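Local atomic coordinates of aminotransferase, classes I and II (Silicibacter pomeroyi DSS-3, PDB entry 3H14), a protein that probably catalyses the pyridoxal-phosphate-dependent transfer of an amino group from L-aspartate to 2-oxoglutarate, giving oxaloacetate and L-glutamate. Residues G39-G44 with S233-R238; Y85-D90 with A212-E217; R93-P98 with G240-P245; G115-I120 with V138-P143; A318-L323 with G355-S360. All blocks are in the same frame, centred on the assembly; numbering follows the deposited sequence.

Interaction 1. Residues G39-G44 with S233-R238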
# COMPACT_ATOMS: atom_id res chain seq x y z
N GLY A 39 5.81 1.96 -6.36
CA GLY A 39 4.54 1.76 -5.75
C GLY A 39 3.81 3.07 -5.52
O GLY A 39 3.36 3.31 -4.42
N GLN A 40 3.73 3.89 -6.55
CA GLN A 40 3.15 5.24 -6.46
C GLN A 40 2.54 5.56 -7.80
O GLN A 40 3.05 5.09 -8.82
CB GLN A 40 4.21 6.31 -6.20
CG GLN A 40 5.32 5.94 -5.25
CD GLN A 40 6.45 6.96 -5.23
OE1 GLN A 40 6.68 7.71 -6.20
NE2 GLN A 40 7.18 6.99 -4.12
N PRO A 41 1.47 6.37 -7.82
CA PRO A 41 0.88 6.78 -9.08
C PRO A 41 1.85 7.49 -10.02
O PRO A 41 2.81 8.13 -9.57
CB PRO A 41 -0.24 7.74 -8.65
CG PRO A 41 -0.55 7.35 -7.29
CD PRO A 41 0.71 6.91 -6.67
N GLY A 42 1.61 7.36 -11.32
CA GLY A 42 2.37 8.09 -12.31
C GLY A 42 1.99 9.58 -12.29
O GLY A 42 2.74 10.42 -12.76
N THR A 43 0.84 9.91 -11.73
CA THR A 43 0.33 11.27 -11.78
C THR A 43 0.67 12.05 -10.52
O THR A 43 0.98 11.48 -9.49
CB THR A 43 -1.18 11.27 -12.01
OG1 THR A 43 -1.80 10.37 -11.10
CG2 THR A 43 -1.48 10.85 -13.47
N GLY A 44 0.67 13.36 -10.65
CA GLY A 44 0.74 14.24 -9.50
C GLY A 44 -0.63 14.58 -8.94
O GLY A 44 -1.65 14.03 -9.35
N SER A 233 -3.81 10.58 -5.44
CA SER A 233 -2.67 10.96 -6.28
C SER A 233 -1.82 12.08 -5.70
O SER A 233 -1.26 12.87 -6.45
CB SER A 233 -3.16 11.34 -7.69
OG SER A 233 -2.08 11.31 -8.64
N MSE A 234 -1.68 12.11 -4.37
CA MSE A 234 -0.84 13.10 -3.70
C MSE A 234 0.35 12.49 -2.98
O MSE A 234 0.70 12.87 -1.86
CB MSE A 234 -1.70 13.94 -2.74
CG MSE A 234 -2.72 14.71 -3.46
SE MSE A 234 -3.85 15.73 -2.27
CE MSE A 234 -2.46 16.80 -1.45
N THR A 235 1.01 11.52 -3.63
CA THR A 235 2.27 11.03 -3.14
C THR A 235 3.22 12.21 -3.03
O THR A 235 3.28 13.06 -3.90
CB THR A 235 2.87 9.92 -4.09
OG1 THR A 235 2.10 8.72 -3.97
CG2 THR A 235 4.35 9.65 -3.76
N GLY A 236 3.93 12.29 -1.92
CA GLY A 236 4.91 13.35 -1.72
C GLY A 236 4.40 14.49 -0.84
O GLY A 236 5.17 15.31 -0.38
N TRP A 237 3.09 14.55 -0.62
CA TRP A 237 2.46 15.66 0.11
C TRP A 237 2.32 15.43 1.61
O TRP A 237 1.97 16.33 2.38
CB TRP A 237 1.08 15.93 -0.50
CG TRP A 237 1.17 16.58 -1.87
CD1 TRP A 237 1.23 15.96 -3.06
CD2 TRP A 237 1.18 18.00 -2.15
NE1 TRP A 237 1.27 16.89 -4.08
CE2 TRP A 237 1.24 18.14 -3.55
CE3 TRP A 237 1.15 19.15 -1.34
CZ2 TRP A 237 1.31 19.39 -4.17
CZ3 TRP A 237 1.21 20.39 -1.96
CH2 TRP A 237 1.27 20.50 -3.36
N ARG A 238 2.60 14.20 2.05
CA ARG A 238 2.58 13.85 3.49
C ARG A 238 1.27 14.20 4.16
O ARG A 238 1.21 14.93 5.15
CB ARG A 238 3.77 14.46 4.24
O HOH W 1 0.88 10.80 -6.64
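Ser-233 carries its hydroxyl anti to its own backbone N (chi1 -162°), and Thr-43 tucks OG1 between its N and carbonyl carbon (chi1 49°); these two torsions bring the two hydroxyls together, Thr-43 OG1 lying 2.6 Å from Ser-233 OG. The serine hydroxyl also reaches the next residue along, with Ser-233 OG donating to Gly-44 O at 2.8 Å from well above the carbonyl plane, 57° out of it. A water adds a bridge between the backbones, giving a proton to Thr-43 O (2.9 Å) and taking one from Thr-235 N. The 233-238 loop follows Lys-230 in a Ser-x-x-Lys sequence of the aminotransferase family signature, in which the cofactor-bearing lysine lies; Lys-230 probably has that role here, and its NZ is hydrogen-bonded to Gly-39 O. Past Ser-233 the chain makes a type II turn from Met-234 (a selenomethionine) to Trp-237, closed by Trp-237 N on Met-234 O. Thr-235, just inside this turn, makes the packing part of the contact with its methyl. Thr-235 CG2 meets the amide end of Gln-40 at about a right angle, 3.7 Å from Gln-40 CD, while Thr-235 OG1 sits 3.5 Å from Pro-41 CD and is hydrogen-bonded to Ser-229 O.

Interaction 2. Residues Y85-D90 with A212-E217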
# COMPACT_ATOMS: atom_id res chain seq x y z
N TYR A 85 -19.13 3.83 1.19
CA TYR A 85 -19.44 2.58 1.91
C TYR A 85 -20.83 2.50 2.57
O TYR A 85 -21.18 1.46 3.17
CB TYR A 85 -18.40 2.33 2.99
CG TYR A 85 -16.96 2.47 2.53
CD1 TYR A 85 -16.31 1.44 1.83
CD2 TYR A 85 -16.26 3.63 2.77
CE1 TYR A 85 -14.99 1.59 1.40
CE2 TYR A 85 -14.93 3.79 2.36
CZ TYR A 85 -14.30 2.76 1.66
OH TYR A 85 -13.00 2.93 1.25
N GLY A 86 -21.59 3.59 2.50
CA GLY A 86 -22.83 3.70 3.24
C GLY A 86 -22.60 3.63 4.73
O GLY A 86 -23.44 3.14 5.46
N VAL A 87 -21.44 4.10 5.19
CA VAL A 87 -21.15 4.16 6.62
C VAL A 87 -21.35 5.58 7.15
O VAL A 87 -20.78 6.53 6.63
CB VAL A 87 -19.70 3.70 6.93
CG1 VAL A 87 -19.27 4.19 8.27
CG2 VAL A 87 -19.62 2.18 6.87
N ASP A 88 -22.17 5.71 8.20
CA ASP A 88 -22.40 6.99 8.87
C ASP A 88 -21.30 7.20 9.90
O ASP A 88 -21.25 6.49 10.91
CB ASP A 88 -23.78 6.99 9.54
CG ASP A 88 -24.22 8.39 10.01
OD1 ASP A 88 -25.08 8.99 9.31
OD2 ASP A 88 -23.73 8.88 11.06
N LEU A 89 -20.42 8.17 9.67
CA LEU A 89 -19.25 8.34 10.51
C LEU A 89 -19.19 9.75 11.05
O LEU A 89 -19.33 10.69 10.30
CB LEU A 89 -17.98 8.05 9.71
CG LEU A 89 -16.62 8.10 10.43
CD1 LEU A 89 -16.51 7.01 11.51
CD2 LEU A 89 -15.48 8.00 9.40
N ASP A 90 -18.96 9.87 12.35
CA ASP A 90 -18.76 11.15 12.99
C ASP A 90 -17.37 11.67 12.59
O ASP A 90 -16.39 10.94 12.68
CB ASP A 90 -18.85 10.96 14.50
CG ASP A 90 -18.41 12.18 15.28
OD1 ASP A 90 -18.68 13.32 14.87
OD2 ASP A 90 -17.79 11.98 16.34
N ALA A 212 -14.22 -2.57 -2.49
CA ALA A 212 -13.42 -2.54 -1.26
C ALA A 212 -14.38 -2.50 -0.10
O ALA A 212 -15.47 -1.93 -0.20
CB ALA A 212 -12.47 -1.33 -1.23
N VAL A 213 -14.00 -3.18 0.98
CA VAL A 213 -14.80 -3.21 2.20
C VAL A 213 -14.05 -2.52 3.33
O VAL A 213 -13.03 -3.01 3.75
CB VAL A 213 -15.14 -4.65 2.65
CG1 VAL A 213 -16.05 -4.60 3.87
CG2 VAL A 213 -15.82 -5.44 1.51
N THR A 214 -14.57 -1.40 3.84
CA THR A 214 -13.94 -0.79 5.01
C THR A 214 -14.24 -1.64 6.23
O THR A 214 -15.33 -2.17 6.37
CB THR A 214 -14.35 0.70 5.26
OG1 THR A 214 -13.61 1.19 6.38
CG2 THR A 214 -15.81 0.86 5.58
N ALA A 215 -13.24 -1.80 7.10
CA ALA A 215 -13.42 -2.49 8.37
C ALA A 215 -14.54 -1.88 9.20
O ALA A 215 -15.14 -2.58 10.01
CB ALA A 215 -12.14 -2.49 9.16
N LEU A 216 -14.82 -0.60 8.99
CA LEU A 216 -15.95 0.10 9.65
C LEU A 216 -17.34 -0.48 9.32
O LEU A 216 -18.27 -0.30 10.07
CB LEU A 216 -15.90 1.59 9.31
CG LEU A 216 -14.57 2.24 9.72
CD1 LEU A 216 -14.58 3.70 9.38
CD2 LEU A 216 -14.30 2.07 11.20
N GLU A 217 -17.47 -1.20 8.21
CA GLU A 217 -18.72 -1.90 7.88
C GLU A 217 -18.97 -3.11 8.78
O GLU A 217 -20.08 -3.66 8.77
CB GLU A 217 -18.71 -2.36 6.43
CG GLU A 217 -18.83 -1.25 5.35
CD GLU A 217 -18.75 -1.80 3.94
OE1 GLU A 217 -17.77 -1.50 3.20
OE2 GLU A 217 -19.65 -2.57 3.56
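Tyr-85 lies with one ring face over the methyl of Thr-214, a CH-pi contact in which Thr-214 CG2 is 3.9 Å from the ring centroid and 22° off the normal, shifted toward the rim at Tyr-85 CG. The threonine's chi1 of -177° sends OG1 anti to its backbone N and turns CG2 toward the ring. At the ring's edge, near its plane, Ala-212 O stands 3.9 Å from Tyr-85 CE1. Glu-217 comes in across the same tyrosine, its OE1 3.6 Å from Tyr-85 CD1, with ring and carboxylate planes 40° apart. Glu-217 CG also packs 3.8 Å from Val-87 CG2. Leu-89 CD1 touches Leu-216 CD1 at 4.4 Å.

Behind this first shell, Thr-214 N donates to Glu-217 OE1 at 3.3 Å, on its anti side though well out of the carboxylate plane, which helps to keep the carboxylate beside the ring. Thr-214 OG1 is bonded to Glu-201, and Tyr-85 OH to His-204. Within the large domain, the contact joins the C-terminal end of helix 71-85, and the loop leaving it, to the 3-10 turn 215-217 that precedes strand 223-227; Tyr-81 of the helix and Val-243 of strand 240-243 both pack against Leu-89 and Leu-216.

Interaction 3. Residues R93-P98 with G240-P245; sequences RVVITP and GWMVVP
The antiparallel edge of the seven-stranded sheet in the large domain, the mixed sheet characteristic of fold type I pyridoxal-phosphate enzymes, is built here: outermost strand 94-97 pairs with 240-243, Val-95 facing Met-242 and Ile-96 facing Trp-241. Val-95 and Met-242, a selenomethionine, form a hydrogen-bonded pair, with Val-95 N on Met-242 O at 2.9 Å and Met-242 N on Val-95 O at 2.8 Å. Thr-97 and Gly-240 form the next such pair; there both N-H groups meet the opposing carbonyl from above its plane. One sheet face carries Val-94, Ile-96, Trp-241 and Val-243, packed on helix 71-85; Val-94 CG1 lies 4.1 Å from Trp-241 CB, and the indole NE1 is hydrogen-bonded to Tyr-81 OH. On the other face Val-95 and Met-242 run side by side, Val-95 CB 3.7 Å from Met-242 CG, under Val-252 of helix 249-258. Past the last bridge Arg-93 continues the pairing, taking Val-244 N on its carbonyl oxygen while its side chain, bent at chi3 (65°), turns back to the same residue. An alanine here would remove the guanidinium, which would probably leave Val-244 O without its side-chain donor and Asp-220 without its salt-bridge mate. That donor is well placed: Arg-93 NE points at Val-244 O over 2.9 Å, nearly straight at 171°, with the oxygen only 3° out of the guanidinium plane.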
# COMPACT_ATOMS: atom_id res chain seq x y z
N ARG A 93 -14.16 11.32 14.74
CA ARG A 93 -13.35 10.08 14.74
C ARG A 93 -12.29 10.05 13.64
O ARG A 93 -11.52 9.11 13.60
CB ARG A 93 -14.27 8.84 14.59
CG ARG A 93 -15.01 8.51 15.88
CD ARG A 93 -16.10 7.50 15.66
NE ARG A 93 -15.51 6.24 15.26
CZ ARG A 93 -16.15 5.22 14.71
NH1 ARG A 93 -17.47 5.25 14.55
NH2 ARG A 93 -15.46 4.13 14.37
N VAL A 94 -12.30 11.04 12.74
CA VAL A 94 -11.31 11.16 11.66
C VAL A 94 -10.14 11.96 12.20
O VAL A 94 -10.33 13.06 12.73
CB VAL A 94 -11.90 11.83 10.40
CG1 VAL A 94 -10.81 12.02 9.23
CG2 VAL A 94 -13.06 11.05 9.91
N VAL A 95 -8.94 11.37 12.18
CA VAL A 95 -7.71 12.02 12.56
C VAL A 95 -6.84 12.22 11.29
O VAL A 95 -6.51 11.25 10.60
CB VAL A 95 -6.95 11.17 13.58
CG1 VAL A 95 -5.61 11.80 13.97
CG2 VAL A 95 -7.79 10.94 14.82
N ILE A 96 -6.46 13.47 11.03
CA ILE A 96 -5.63 13.80 9.89
C ILE A 96 -4.19 13.54 10.28
O ILE A 96 -3.74 13.96 11.34
CB ILE A 96 -5.79 15.27 9.52
CG1 ILE A 96 -7.27 15.59 9.25
CG2 ILE A 96 -4.91 15.59 8.31
CD1 ILE A 96 -8.02 14.57 8.33
N THR A 97 -3.45 12.83 9.43
CA THR A 97 -2.09 12.40 9.74
C THR A 97 -1.14 12.92 8.67
O THR A 97 -1.56 13.28 7.59
CB THR A 97 -1.97 10.86 9.70
OG1 THR A 97 -2.28 10.43 8.37
CG2 THR A 97 -2.93 10.21 10.68
N PRO A 98 0.16 12.93 8.97
CA PRO A 98 1.11 13.26 7.91
C PRO A 98 1.30 12.13 6.84
O PRO A 98 2.37 11.99 6.26
CB PRO A 98 2.41 13.52 8.67
CG PRO A 98 2.25 12.83 9.99
CD PRO A 98 0.79 12.67 10.27
N GLY A 240 -2.65 12.26 5.19
CA GLY A 240 -3.51 11.10 5.17
C GLY A 240 -4.48 11.22 6.35
O GLY A 240 -4.64 12.30 6.93
N TRP A 241 -5.11 10.11 6.70
CA TRP A 241 -6.02 10.08 7.80
C TRP A 241 -6.10 8.71 8.39
O TRP A 241 -5.65 7.71 7.79
CB TRP A 241 -7.41 10.53 7.38
CG TRP A 241 -8.29 9.57 6.64
CD1 TRP A 241 -9.17 8.67 7.18
CD2 TRP A 241 -8.40 9.44 5.23
NE1 TRP A 241 -9.82 7.99 6.19
CE2 TRP A 241 -9.37 8.44 4.97
CE3 TRP A 241 -7.78 10.06 4.15
CZ2 TRP A 241 -9.73 8.06 3.68
CZ3 TRP A 241 -8.12 9.66 2.86
CH2 TRP A 241 -9.09 8.68 2.63
N MSE A 242 -6.70 8.67 9.58
CA MSE A 242 -7.07 7.43 10.23
C MSE A 242 -8.45 7.60 10.86
O MSE A 242 -8.90 8.72 11.08
CB MSE A 242 -5.96 7.01 11.22
CG MSE A 242 -5.69 7.98 12.33
SE MSE A 242 -4.02 7.69 13.31
CE MSE A 242 -4.30 5.84 13.71
N VAL A 243 -9.16 6.49 11.05
CA VAL A 243 -10.40 6.48 11.80
C VAL A 243 -10.18 5.57 13.00
O VAL A 243 -9.69 4.44 12.84
CB VAL A 243 -11.58 5.96 10.93
CG1 VAL A 243 -12.94 5.98 11.70
CG2 VAL A 243 -11.68 6.76 9.61
N VAL A 244 -10.54 6.06 14.18
CA VAL A 244 -10.43 5.32 15.42
C VAL A 244 -11.79 5.36 16.14
O VAL A 244 -12.63 6.20 15.82
CB VAL A 244 -9.33 5.91 16.32
CG1 VAL A 244 -8.03 5.93 15.57
CG2 VAL A 244 -9.68 7.36 16.77
N PRO A 245 -12.03 4.43 17.07
CA PRO A 245 -13.25 4.43 17.87
C PRO A 245 -13.46 5.74 18.61
O PRO A 245 -12.50 6.42 18.90
CB PRO A 245 -12.99 3.29 18.88
CG PRO A 245 -12.00 2.39 18.18
CD PRO A 245 -11.14 3.30 17.41

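Interaction 4. Residues G115-I120 with V138-P143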
# COMPACT_ATOMS: atom_id res chain seq x y z
N GLY A 115 8.04 -4.99 22.86
CA GLY A 115 8.02 -6.45 22.81
C GLY A 115 6.71 -7.03 22.36
O GLY A 115 6.61 -8.25 22.26
N ASP A 116 5.67 -6.21 22.14
CA ASP A 116 4.40 -6.74 21.67
C ASP A 116 4.55 -7.28 20.25
O ASP A 116 5.24 -6.69 19.39
CB ASP A 116 3.26 -5.71 21.67
CG ASP A 116 2.71 -5.43 23.08
OD1 ASP A 116 3.08 -6.17 24.02
OD2 ASP A 116 1.91 -4.47 23.20
N ARG A 117 3.84 -8.38 20.01
CA ARG A 117 3.87 -9.07 18.72
C ARG A 117 2.71 -8.66 17.89
O ARG A 117 1.58 -8.71 18.32
CB ARG A 117 3.89 -10.59 18.92
CG ARG A 117 5.22 -11.07 19.43
CD ARG A 117 5.21 -12.57 19.65
NE ARG A 117 6.47 -13.05 20.20
CZ ARG A 117 6.70 -13.18 21.51
NH1 ARG A 117 5.75 -12.90 22.41
NH2 ARG A 117 7.89 -13.63 21.93
N VAL A 118 2.99 -8.28 16.64
CA VAL A 118 1.97 -7.81 15.72
C VAL A 118 2.06 -8.65 14.45
O VAL A 118 3.11 -8.68 13.83
CB VAL A 118 2.18 -6.31 15.41
CG1 VAL A 118 1.09 -5.81 14.47
CG2 VAL A 118 2.23 -5.50 16.73
N GLY A 119 0.96 -9.33 14.11
CA GLY A 119 0.88 -10.24 12.96
C GLY A 119 0.71 -9.45 11.67
O GLY A 119 -0.15 -8.56 11.57
N ILE A 120 1.52 -9.79 10.66
CA ILE A 120 1.47 -9.15 9.34
C ILE A 120 1.66 -10.22 8.27
O ILE A 120 2.53 -11.07 8.40
CB ILE A 120 2.56 -8.07 9.18
CG1 ILE A 120 3.94 -8.61 9.54
CG2 ILE A 120 2.25 -6.85 10.11
CD1 ILE A 120 5.08 -7.61 9.46
N VAL A 138 7.55 -6.24 17.84
CA VAL A 138 7.94 -7.54 17.28
C VAL A 138 7.02 -7.92 16.12
O VAL A 138 5.89 -8.40 16.31
CB VAL A 138 7.95 -8.63 18.33
CG1 VAL A 138 8.33 -9.99 17.66
CG2 VAL A 138 8.91 -8.27 19.49
N PRO A 139 7.51 -7.72 14.88
CA PRO A 139 6.67 -8.14 13.77
C PRO A 139 6.68 -9.67 13.68
O PRO A 139 7.69 -10.29 13.93
CB PRO A 139 7.32 -7.44 12.56
CG PRO A 139 8.76 -7.26 12.96
CD PRO A 139 8.80 -7.17 14.45
N VAL A 140 5.52 -10.26 13.40
CA VAL A 140 5.37 -11.70 13.25
C VAL A 140 4.82 -11.90 11.83
O VAL A 140 3.64 -11.70 11.57
CB VAL A 140 4.45 -12.31 14.34
CG1 VAL A 140 4.31 -13.84 14.16
CG2 VAL A 140 5.02 -12.04 15.74
N ASP A 141 5.69 -12.28 10.90
CA ASP A 141 5.26 -12.53 9.53
C ASP A 141 4.43 -13.80 9.51
O ASP A 141 4.82 -14.79 10.12
CB ASP A 141 6.45 -12.66 8.56
CG ASP A 141 7.00 -11.29 8.12
OD1 ASP A 141 6.22 -10.44 7.66
OD2 ASP A 141 8.24 -11.10 8.18
N LEU A 142 3.28 -13.72 8.86
CA LEU A 142 2.36 -14.80 8.65
C LEU A 142 2.43 -15.18 7.17
O LEU A 142 1.88 -14.48 6.33
CB LEU A 142 0.95 -14.35 8.98
CG LEU A 142 0.75 -13.59 10.31
CD1 LEU A 142 -0.67 -13.20 10.42
CD2 LEU A 142 1.18 -14.48 11.48
N PRO A 143 3.11 -16.29 6.85
CA PRO A 143 3.13 -16.76 5.44
C PRO A 143 1.75 -17.13 4.95
O PRO A 143 1.15 -18.09 5.42
CB PRO A 143 4.08 -17.97 5.47
CG PRO A 143 4.82 -17.84 6.78
CD PRO A 143 3.87 -17.17 7.74
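This is parallel strand pairing at the far edge of the large-domain sheet: Arg-117 to Ile-120 lie against Val-138 to Asp-141, residue for residue, in a beta-alpha-beta unit whose crossover is helix 126-134. Strand 138-143 is outermost, while 117-122 is paired on its other side with 164-168. Five backbone bonds zigzag between the two, starting where Val-138 N meets Asp-116 O at 2.8 Å and ending where Leu-142 N meets Ile-120 O at 2.8 Å. The side chains split between two faces. On one, Arg-117 runs alongside Val-138, its CG 3.7 Å from Val-138 CG1, and its CB is 3.7 Å from Val-140 CG2, so the extended aliphatic stem rests on both valines. Gly-119 has no side chain to add here, and Leu-142 CD1 lies close to its backbone; a CB on the glycine would come tight against that methyl.

The other face is turned toward the crossover helix and carries Val-118, Ile-120, Pro-139 and Asp-141. Ile-120 sets CG1 between its backbone N and carbonyl carbon (chi1 52°), a torsion that swings the chain across to the neighbouring strand, where Ile-120 CD1 reaches Pro-139 CB at 3.8 Å. Cutting this side chain back to an alanine would probably open a gap beside Pro-139 and take away the packing against the Asp-141 carboxylate. That carboxylate is also in a salt bridge with Arg-129 of the helix, and Asp-141 OD1 sits 3.5 Å from both Ile-120 CG1 and Ile-120 CD1.

Interaction 5. Residues A318-L323 with G355-S360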
# COMPACT_ATOMS: atom_id res chain seq x y z
N ALA A 318 3.91 -12.03 -9.26
CA ALA A 318 4.14 -13.20 -10.13
C ALA A 318 5.07 -14.15 -9.45
O ALA A 318 6.09 -13.74 -8.91
CB ALA A 318 4.78 -12.77 -11.49
N ASP A 319 4.75 -15.44 -9.57
CA ASP A 319 5.64 -16.50 -9.16
C ASP A 319 6.54 -16.80 -10.37
O ASP A 319 6.05 -17.21 -11.40
CB ASP A 319 4.79 -17.72 -8.75
CG ASP A 319 5.63 -18.90 -8.28
OD1 ASP A 319 6.83 -18.94 -8.59
OD2 ASP A 319 5.06 -19.80 -7.60
N VAL A 320 7.83 -16.57 -10.23
CA VAL A 320 8.75 -16.66 -11.36
C VAL A 320 9.78 -17.78 -11.11
O VAL A 320 10.84 -17.82 -11.71
CB VAL A 320 9.44 -15.29 -11.66
CG1 VAL A 320 8.39 -14.26 -12.05
CG2 VAL A 320 10.30 -14.80 -10.50
N SER A 321 9.42 -18.72 -10.23
CA SER A 321 10.34 -19.78 -9.88
C SER A 321 10.67 -20.73 -11.07
O SER A 321 11.65 -21.42 -11.01
CB SER A 321 9.82 -20.59 -8.68
OG SER A 321 8.57 -21.19 -8.93
N ASP A 322 9.85 -20.73 -12.11
CA ASP A 322 10.16 -21.49 -13.33
C ASP A 322 11.22 -20.79 -14.20
O ASP A 322 11.88 -21.42 -15.04
CB ASP A 322 8.87 -21.78 -14.11
CG ASP A 322 8.11 -20.55 -14.52
OD1 ASP A 322 7.99 -19.58 -13.72
OD2 ASP A 322 7.58 -20.58 -15.64
N LEU A 323 11.44 -19.49 -13.94
CA LEU A 323 12.30 -18.64 -14.77
C LEU A 323 13.62 -18.32 -14.12
O LEU A 323 14.57 -17.99 -14.80
CB LEU A 323 11.57 -17.33 -15.04
CG LEU A 323 10.19 -17.38 -15.64
CD1 LEU A 323 9.70 -15.96 -15.83
CD2 LEU A 323 10.19 -18.14 -16.98
N GLY A 355 11.73 -16.19 -5.34
CA GLY A 355 10.97 -16.77 -6.46
C GLY A 355 9.80 -15.96 -6.96
O GLY A 355 8.92 -16.48 -7.66
N THR A 356 9.73 -14.67 -6.56
CA THR A 356 8.61 -13.85 -6.99
C THR A 356 9.08 -12.47 -7.49
O THR A 356 10.19 -12.03 -7.19
CB THR A 356 7.54 -13.69 -5.87
OG1 THR A 356 8.11 -12.95 -4.77
CG2 THR A 356 7.06 -15.06 -5.30
N LEU A 357 8.20 -11.82 -8.25
CA LEU A 357 8.39 -10.45 -8.73
C LEU A 357 7.12 -9.64 -8.56
O LEU A 357 6.03 -10.16 -8.70
CB LEU A 357 8.70 -10.44 -10.24
CG LEU A 357 10.06 -10.69 -10.84
CD1 LEU A 357 9.96 -10.50 -12.35
CD2 LEU A 357 11.15 -9.78 -10.30
N ARG A 358 7.27 -8.33 -8.36
CA ARG A 358 6.13 -7.42 -8.39
C ARG A 358 6.26 -6.48 -9.59
O ARG A 358 7.29 -5.86 -9.75
CB ARG A 358 6.03 -6.59 -7.11
CG ARG A 358 4.73 -5.85 -7.00
CD ARG A 358 4.73 -4.73 -5.96
NE ARG A 358 5.55 -3.58 -6.38
CZ ARG A 358 5.75 -2.50 -5.61
NH1 ARG A 358 5.19 -2.42 -4.42
NH2 ARG A 358 6.52 -1.53 -6.03
N PHE A 359 5.22 -6.39 -10.41
CA PHE A 359 5.12 -5.39 -11.46
C PHE A 359 4.19 -4.32 -10.97
O PHE A 359 3.19 -4.62 -10.33
CB PHE A 359 4.49 -5.98 -12.73
CG PHE A 359 5.27 -7.10 -13.33
CD1 PHE A 359 6.21 -6.85 -14.33
CD2 PHE A 359 5.08 -8.41 -12.89
CE1 PHE A 359 6.94 -7.87 -14.90
CE2 PHE A 359 5.80 -9.46 -13.45
CZ PHE A 359 6.73 -9.20 -14.46
N SER A 360 4.47 -3.07 -11.31
CA SER A 360 3.55 -1.97 -11.09
C SER A 360 3.06 -1.48 -12.44
O SER A 360 3.84 -1.39 -13.36
CB SER A 360 4.23 -0.82 -10.32
OG SER A 360 3.33 0.31 -10.27
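Gly-355 faces a strand end folded over by an Asx turn: Asp-319 OD1 accepts Ser-321 N at 3.1 Å, nearly along the C-O axis, and also Ser-321 OG at 2.9 Å, on the syn side. The carboxylate reaches there because CG is anti to the aspartate's N (chi1 -179°). Two bonds on one oxygen hold this carboxylate against its own chain where the backbone turns aside after Val-320, whose N-H makes the last pairing bond, to Gly-355 O at 2.8 Å. Before the turn the strands are antiparallel, with Ala-318 and Leu-357 in a hydrogen-bonded pair. Ala-318 N donates to Leu-357 O at 2.9 Å in a nearly straight bond (172°), and Leu-357 N returns the bond to Ala-318 O.

Side chains close the buried side. Val-320 CG1 meets Leu-357 CD1 at 4.1 Å, the two crossing at about a right angle, and Ala-318 CB touches the edge of the Phe-359 ring, 4.0 Å from CE2. That ring stands edge-to-face with Phe-304. In the four-stranded mixed sheet of the smaller domain, strand 315-319 is outermost and 356-360 lies between it and 340-344, while Phe-330 and Ile-334 of helix 327-338 pack on Leu-357.

Overall arrangement
Interactions 3 and 4 build opposite edges of the same seven-stranded sheet, about 23 Å apart between centres: the buried antiparallel edge has largely apolar side chains on both faces, with Arg-93 at its end, while the parallel one is only partly buried and mixes charged groups with valines. Interaction 5 belongs to the separate four-stranded sheet and combines strand pairing with an Asx turn. Interactions 1 and 2 lie outside the strands: the first, a surface contact of hydroxyls, a carbonyl and a water, joins two loops; the second packs a helix end and the loop after it on a 3-10 turn. Interaction 2 extends the core of interaction 3, since Leu-89 and Leu-216 press on Val-243. Interaction 1 touches interaction 3 at Pro-98 and interaction 5 at Arg-358.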